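Local atomic coordinates of alginase (Pseudoalteromonas, PDB entry 4Q8L), a protein that probably cleaves the polysaccharide alginate by beta-elimination, as a calcium-containing lyase of polysaccharide lyase family 18 with a concanavalin-like jelly-roll fold. Residues A[13-18]-A[48-53]; A[64-69]-A[218-223]. All blocks are in the same frame, centred on the assembly; numbering follows the deposited sequence.

Contact 1 of 2, residues A[13-18]-A[48-53]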
loop_
_atom_site.group_PDB
_atom_site.type_symbol
_atom_site.label_atom_id
_atom_site.label_comp_id
_atom_site.label_asym_id
_atom_site.label_seq_id
_atom_site.Cartn_x
_atom_site.Cartn_y
_atom_site.Cartn_z
ATOM N N ASP A 13 10.569 8.755 -5.322
ATOM C CA ASP A 13 11.153 9.280 -4.098
ATOM C C ASP A 13 11.035 8.195 -3.036
ATOM O O ASP A 13 10.049 7.446 -3.013
ATOM C CB ASP A 13 10.368 10.494 -3.595
ATOM C CG ASP A 13 10.575 11.733 -4.438
ATOM O OD1 ASP A 13 9.650 12.573 -4.448
ATOM O OD2 ASP A 13 11.651 11.881 -5.063
ATOM N N LEU A 14 12.032 8.115 -2.161
ATOM C CA LEU A 14 11.949 7.254 -0.985
ATOM C C LEU A 14 11.200 7.956 0.148
ATOM O O LEU A 14 11.587 9.046 0.579
ATOM C CB LEU A 14 13.356 6.876 -0.509
ATOM C CG LEU A 14 13.474 6.064 0.781
ATOM C CD1 LEU A 14 12.529 4.848 0.764
ATOM C CD2 LEU A 14 14.937 5.634 1.021
ATOM N N GLU A 15 10.133 7.334 0.633
ATOM C CA GLU A 15 9.429 7.850 1.808
ATOM C C GLU A 15 9.834 7.059 3.056
ATOM O O GLU A 15 9.330 5.965 3.318
ATOM C CB GLU A 15 7.910 7.808 1.587
ATOM C CG GLU A 15 7.456 8.694 0.419
ATOM C CD GLU A 15 7.609 10.184 0.717
ATOM O OE1 GLU A 15 7.264 10.605 1.842
ATOM O OE2 GLU A 15 8.072 10.934 -0.169
ATOM N N GLY A 16 10.771 7.607 3.816
ATOM C CA GLY A 16 11.294 6.908 4.983
ATOM C C GLY A 16 12.721 6.471 4.715
ATOM O O GLY A 16 12.963 5.358 4.252
ATOM N N ASP A 17 13.670 7.355 5.009
ATOM C CA ASP A 17 15.051 7.180 4.569
ATOM C C ASP A 17 15.858 6.212 5.428
ATOM O O ASP A 17 16.851 5.635 4.970
ATOM C CB ASP A 17 15.748 8.540 4.533
ATOM C CG ASP A 17 15.031 9.520 3.640
ATOM O OD1 ASP A 17 15.171 9.403 2.408
ATOM O OD2 ASP A 17 14.310 10.389 4.166
ATOM N N ASN A 18 15.426 6.036 6.672
ATOM C CA ASN A 18 16.185 5.254 7.635
ATOM C C ASN A 18 15.302 4.206 8.325
ATOM O O ASN A 18 14.398 4.555 9.080
ATOM C CB ASN A 18 16.815 6.201 8.673
ATOM C CG ASN A 18 17.771 5.488 9.626
ATOM O OD1 ASN A 18 17.861 5.839 10.802
ATOM N ND2 ASN A 18 18.498 4.497 9.118
ATOM N N GLU A 48 7.916 3.448 2.204
ATOM C CA GLU A 48 7.391 3.218 0.863
ATOM C C GLU A 48 8.078 4.083 -0.200
ATOM O O GLU A 48 8.852 4.992 0.121
ATOM C CB GLU A 48 5.864 3.444 0.855
ATOM C CG GLU A 48 5.452 4.903 1.006
ATOM C CD GLU A 48 3.975 5.098 1.378
ATOM O OE1 GLU A 48 3.638 6.179 1.897
ATOM O OE2 GLU A 48 3.150 4.195 1.143
ATOM N N TYR A 49 7.802 3.775 -1.464
ATOM C CA TYR A 49 8.275 4.571 -2.585
ATOM C C TYR A 49 7.085 5.293 -3.208
ATOM O O TYR A 49 5.962 4.792 -3.162
ATOM C CB TYR A 49 8.965 3.692 -3.634
ATOM C CG TYR A 49 10.295 3.155 -3.178
ATOM C CD1 TYR A 49 10.403 1.876 -2.656
ATOM C CD2 TYR A 49 11.444 3.938 -3.243
ATOM C CE1 TYR A 49 11.625 1.380 -2.230
ATOM C CE2 TYR A 49 12.668 3.449 -2.820
ATOM C CZ TYR A 49 12.745 2.170 -2.313
ATOM O OH TYR A 49 13.951 1.668 -1.886
ATOM N N LYS A 50 7.353 6.452 -3.806
ATOM C CA LYS A 50 6.309 7.356 -4.255
ATOM C C LYS A 50 6.727 8.055 -5.551
ATOM O O LYS A 50 7.809 8.652 -5.632
ATOM C CB LYS A 50 6.041 8.390 -3.155
ATOM C CG LYS A 50 5.087 9.506 -3.533
ATOM C CD LYS A 50 5.459 10.781 -2.799
ATOM C CE LYS A 50 6.726 11.395 -3.395
ATOM N NZ LYS A 50 7.315 12.391 -2.471
ATOM N N VAL A 51 5.879 7.980 -6.571
ATOM C CA VAL A 51 6.172 8.669 -7.828
ATOM C C VAL A 51 6.343 10.175 -7.552
ATOM O O VAL A 51 5.465 10.814 -6.971
ATOM C CB VAL A 51 5.064 8.438 -8.879
ATOM C CG1 VAL A 51 5.291 9.322 -10.108
ATOM C CG2 VAL A 51 4.994 6.953 -9.280
ATOM N N LYS A 52 7.477 10.737 -7.951
ATOM C CA LYS A 52 7.764 12.142 -7.632
ATOM C C LYS A 52 6.779 13.116 -8.292
ATOM O O LYS A 52 6.231 12.838 -9.362
ATOM C CB LYS A 52 9.210 12.503 -8.005
ATOM C CG LYS A 52 9.467 12.514 -9.501
ATOM C CD LYS A 52 10.938 12.752 -9.823
ATOM C CE LYS A 52 11.819 11.628 -9.317
ATOM N NZ LYS A 52 13.192 11.764 -9.874
ATOM N N GLU A 53 6.562 14.256 -7.641
ATOM C CA GLU A 53 5.621 15.268 -8.121
ATOM C C GLU A 53 5.888 15.695 -9.566
ATOM O O GLU A 53 4.962 15.933 -10.333
ATOM C CB GLU A 53 5.647 16.496 -7.204
ATOM C CG GLU A 53 4.683 17.610 -7.621
ATOM C CD GLU A 53 4.683 18.798 -6.660
ATOM O OE1 GLU A 53 5.750 19.118 -6.085
ATOM O OE2 GLU A 53 3.608 19.413 -6.476
HETATM O O HOH W 1 8.303 14.457 -5.254
#
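Lys-50 NZ is gripped by two carboxylates of the facing strand, lying 2.8 Å from Glu-15 OE2 and 3.1 Å from Asp-13 OD1. The aspartate offers its anti lone pair, whereas the glutamate is met from above its carboxylate plane, 38° out of it. Glu-15 gets there by folding at its second torsion (chi2 -69°), which brings the carboxylate back over the lysine chain; its other oxygen, OE1, is held by Arg-46 and His-37. A long, flexible lysine suits this place, since one ammonium can pair with acids two residues apart. Asp-13 OD1 also accepts from a water that itself accepts a hydrogen bond from Glu-53 N. Beneath this network the antiparallel strands are joined by two hydrogen-bonded pairs, Asp-13 with Lys-50 and Glu-15 with Glu-48; Glu-15 N reaches Glu-48 O at 2.7 Å. Between them Leu-14 and Tyr-49 form the non-hydrogen-bonded pair, with side chains on the other face. There Leu-14 CD1 sits over the phenol ring, 4.2 Å from the centroid of Tyr-49, in a CH-pi contact. Glu-48 turns its carboxylate to Lys-176 and Arg-46. Strand 12-15 pairs with one side of strand 44-51, while strand 174-177 bonds through Phe-177 and Phe-175 to Tyr-49 and Val-51.

Contact 2 of 2, residues A[64-69]-A[218-223]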
loop_
_atom_site.group_PDB
_atom_site.type_symbol
_atom_site.label_atom_id
_atom_site.label_comp_id
_atom_site.label_asym_id
_atom_site.label_seq_id
_atom_site.Cartn_x
_atom_site.Cartn_y
_atom_site.Cartn_z
ATOM N N GLU A 64 0.630 2.495 -16.440
ATOM C CA GLU A 64 1.677 1.968 -15.584
ATOM C C GLU A 64 1.368 0.546 -15.136
ATOM O O GLU A 64 0.206 0.175 -14.927
ATOM C CB GLU A 64 1.948 2.904 -14.389
ATOM C CG GLU A 64 0.810 3.016 -13.395
ATOM C CD GLU A 64 0.901 4.244 -12.492
ATOM O OE1 GLU A 64 -0.140 4.912 -12.323
ATOM O OE2 GLU A 64 1.998 4.537 -11.948
ATOM N N VAL A 65 2.423 -0.250 -15.027
ATOM C CA VAL A 65 2.327 -1.620 -14.549
ATOM C C VAL A 65 3.379 -1.874 -13.476
ATOM O O VAL A 65 4.583 -1.807 -13.753
ATOM C CB VAL A 65 2.531 -2.625 -15.687
ATOM C CG1 VAL A 65 2.465 -4.061 -15.155
ATOM C CG2 VAL A 65 1.481 -2.410 -16.790
ATOM N N PHE A 66 2.922 -2.131 -12.252
ATOM C CA PHE A 66 3.809 -2.478 -11.146
ATOM C C PHE A 66 3.634 -3.949 -10.790
ATOM O O PHE A 66 2.514 -4.419 -10.637
ATOM C CB PHE A 66 3.519 -1.626 -9.905
ATOM C CG PHE A 66 4.298 -2.060 -8.683
ATOM C CD1 PHE A 66 5.628 -1.694 -8.526
ATOM C CD2 PHE A 66 3.709 -2.854 -7.707
ATOM C CE1 PHE A 66 6.362 -2.107 -7.412
ATOM C CE2 PHE A 66 4.436 -3.266 -6.585
ATOM C CZ PHE A 66 5.761 -2.889 -6.436
ATOM N N GLU A 67 4.745 -4.665 -10.660
ATOM C CA GLU A 67 4.709 -6.070 -10.276
ATOM C C GLU A 67 5.779 -6.375 -9.234
ATOM O O GLU A 67 6.895 -5.850 -9.300
ATOM C CB GLU A 67 4.906 -6.984 -11.493
ATOM C CG GLU A 67 3.861 -6.814 -12.585
ATOM C CD GLU A 67 4.128 -7.698 -13.794
ATOM O OE1 GLU A 67 3.264 -7.748 -14.695
ATOM O OE2 GLU A 67 5.200 -8.341 -13.845
ATOM N N ALA A 68 5.439 -7.242 -8.282
ATOM C CA ALA A 68 6.384 -7.630 -7.250
ATOM C C ALA A 68 5.984 -8.939 -6.603
ATOM O O ALA A 68 4.800 -9.278 -6.542
ATOM C CB ALA A 68 6.518 -6.525 -6.175
ATOM N N THR A 69 6.994 -9.666 -6.144
ATOM C CA THR A 69 6.815 -10.788 -5.241
ATOM C C THR A 69 6.869 -10.218 -3.824
ATOM O O THR A 69 7.847 -9.568 -3.439
ATOM C CB THR A 69 7.906 -11.855 -5.468
ATOM O OG1 THR A 69 7.741 -12.424 -6.782
ATOM C CG2 THR A 69 7.810 -12.962 -4.434
ATOM N N THR A 218 10.589 -8.609 -3.890
ATOM C CA THR A 218 11.611 -9.072 -4.820
ATOM C C THR A 218 10.964 -9.214 -6.193
ATOM O O THR A 218 9.743 -9.094 -6.321
ATOM C CB THR A 218 12.166 -10.441 -4.394
ATOM O OG1 THR A 218 11.077 -11.334 -4.157
ATOM C CG2 THR A 218 12.984 -10.318 -3.108
ATOM N N ASN A 219 11.773 -9.472 -7.215
ATOM C CA ASN A 219 11.251 -9.597 -8.565
ATOM C C ASN A 219 10.369 -8.398 -8.892
ATOM O O ASN A 219 9.224 -8.554 -9.308
ATOM C CB ASN A 219 10.426 -10.889 -8.704
ATOM C CG ASN A 219 11.202 -12.130 -8.286
ATOM O OD1 ASN A 219 10.654 -13.038 -7.653
ATOM N ND2 ASN A 219 12.476 -12.174 -8.640
ATOM N N VAL A 220 10.902 -7.201 -8.697
ATOM C CA VAL A 220 10.112 -5.988 -8.845
ATOM C C VAL A 220 10.257 -5.435 -10.255
ATOM O O VAL A 220 11.358 -5.375 -10.794
ATOM C CB VAL A 220 10.570 -4.913 -7.832
ATOM C CG1 VAL A 220 9.769 -3.632 -8.009
ATOM C CG2 VAL A 220 10.462 -5.442 -6.380
ATOM N N SER A 221 9.151 -5.034 -10.865
ATOM C CA SER A 221 9.250 -4.308 -12.121
ATOM C C SER A 221 8.232 -3.188 -12.149
ATOM O O SER A 221 7.193 -3.260 -11.485
ATOM C CB SER A 221 9.110 -5.238 -13.344
ATOM O OG SER A 221 7.840 -5.855 -13.382
ATOM N N TYR A 222 8.553 -2.137 -12.892
ATOM C CA TYR A 222 7.652 -1.004 -13.030
ATOM C C TYR A 222 7.783 -0.420 -14.435
ATOM O O TYR A 222 8.883 -0.097 -14.885
ATOM C CB TYR A 222 7.924 0.061 -11.952
ATOM C CG TYR A 222 7.027 1.278 -12.077
ATOM C CD1 TYR A 222 5.697 1.227 -11.688
ATOM C CD2 TYR A 222 7.505 2.468 -12.597
ATOM C CE1 TYR A 222 4.863 2.334 -11.810
ATOM C CE2 TYR A 222 6.682 3.587 -12.719
ATOM C CZ TYR A 222 5.360 3.511 -12.330
ATOM O OH TYR A 222 4.531 4.605 -12.455
ATOM N N THR A 223 6.650 -0.322 -15.130
ATOM C CA THR A 223 6.594 0.235 -16.472
ATOM C C THR A 223 5.692 1.447 -16.402
ATOM O O THR A 223 4.649 1.413 -15.743
ATOM C CB THR A 223 5.969 -0.756 -17.486
ATOM O OG1 THR A 223 6.798 -1.916 -17.604
ATOM C CG2 THR A 223 5.836 -0.097 -18.858
HETATM O O HOH W 2 6.083 -3.814 -14.660
HETATM O O HOH W 3 9.645 -11.029 -1.641
HETATM O O HOH W 4 6.771 -10.801 -9.360
#
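Thr-218 and Thr-69 form a hydrogen-bonded antiparallel pair, Thr-69 N meeting Thr-218 O at 2.8 Å, and a water links Thr-218 OG1 to Thr-69 O. At Asn-219 the chain turns a corner, with both backbone angles positive, in the left-handed region that asparagine tolerates well; the register slips by one residue, making a beta bulge. The Asn-219 side chain runs alongside that of Thr-69, leaving Asn-219 OD1 3.1 Å from Thr-69 OG1, but the main partner of that hydroxyl is Asn-144 OD1. Val-220 spreads its two branches: CG1 lies 3.8 Å from Phe-66 CE1, and CG2 packs against the small methyl of Ala-68. Ser-221 pairs with Glu-67 through two nearly straight backbone bonds, on the face of Val-65 and Thr-223, and a water joins Ser-221 OG to Val-65 O. Tyr-222 lies on the face of Phe-66, its CD1 edge 4.0 Å from Phe-66 CB. With CG anti to the backbone N (chi1 179°) the ring extends towards Glu-64, and Tyr-222 OH donates to Glu-64 OE2 at 2.6 Å; OE2 lies in the ring plane at its edge, while the carboxylate plane is turned 60° from the ring. Tyrosine thus combines apolar packing with a polar end, which also bonds Arg-224. Thr-223 pairs with Val-65 by two backbone bonds, and both strands continue beyond. In the seven-stranded sheet, strand 142-150 flanks strand 62-74 on its other side, strand 27-30 flanks strand 213-226, and Phe-175 and Phe-177, from the facing eight-stranded sheet, meet Phe-66.

From the N terminus, contact 1 comes first: strand 12-15 pairs with strand 44-51, closing a loop of about thirty residues that includes strands 22-24 and 27-30. The chain then enters strand 62-74, and contact 2 closes a much longer loop when strand 213-226 returns beside it near the C terminus. The two closures are in series, neither nested nor crossed. They lie in different sheets of the sandwich: contact 1 in the branched eight-stranded one, contact 2 in the seven-stranded one. Their centres are 16 Å apart, yet they touch where Val-51 CG2 packs 4.0 Å from Tyr-222 OH, while Phe-12 meets the Tyr-222 ring edge-to-face.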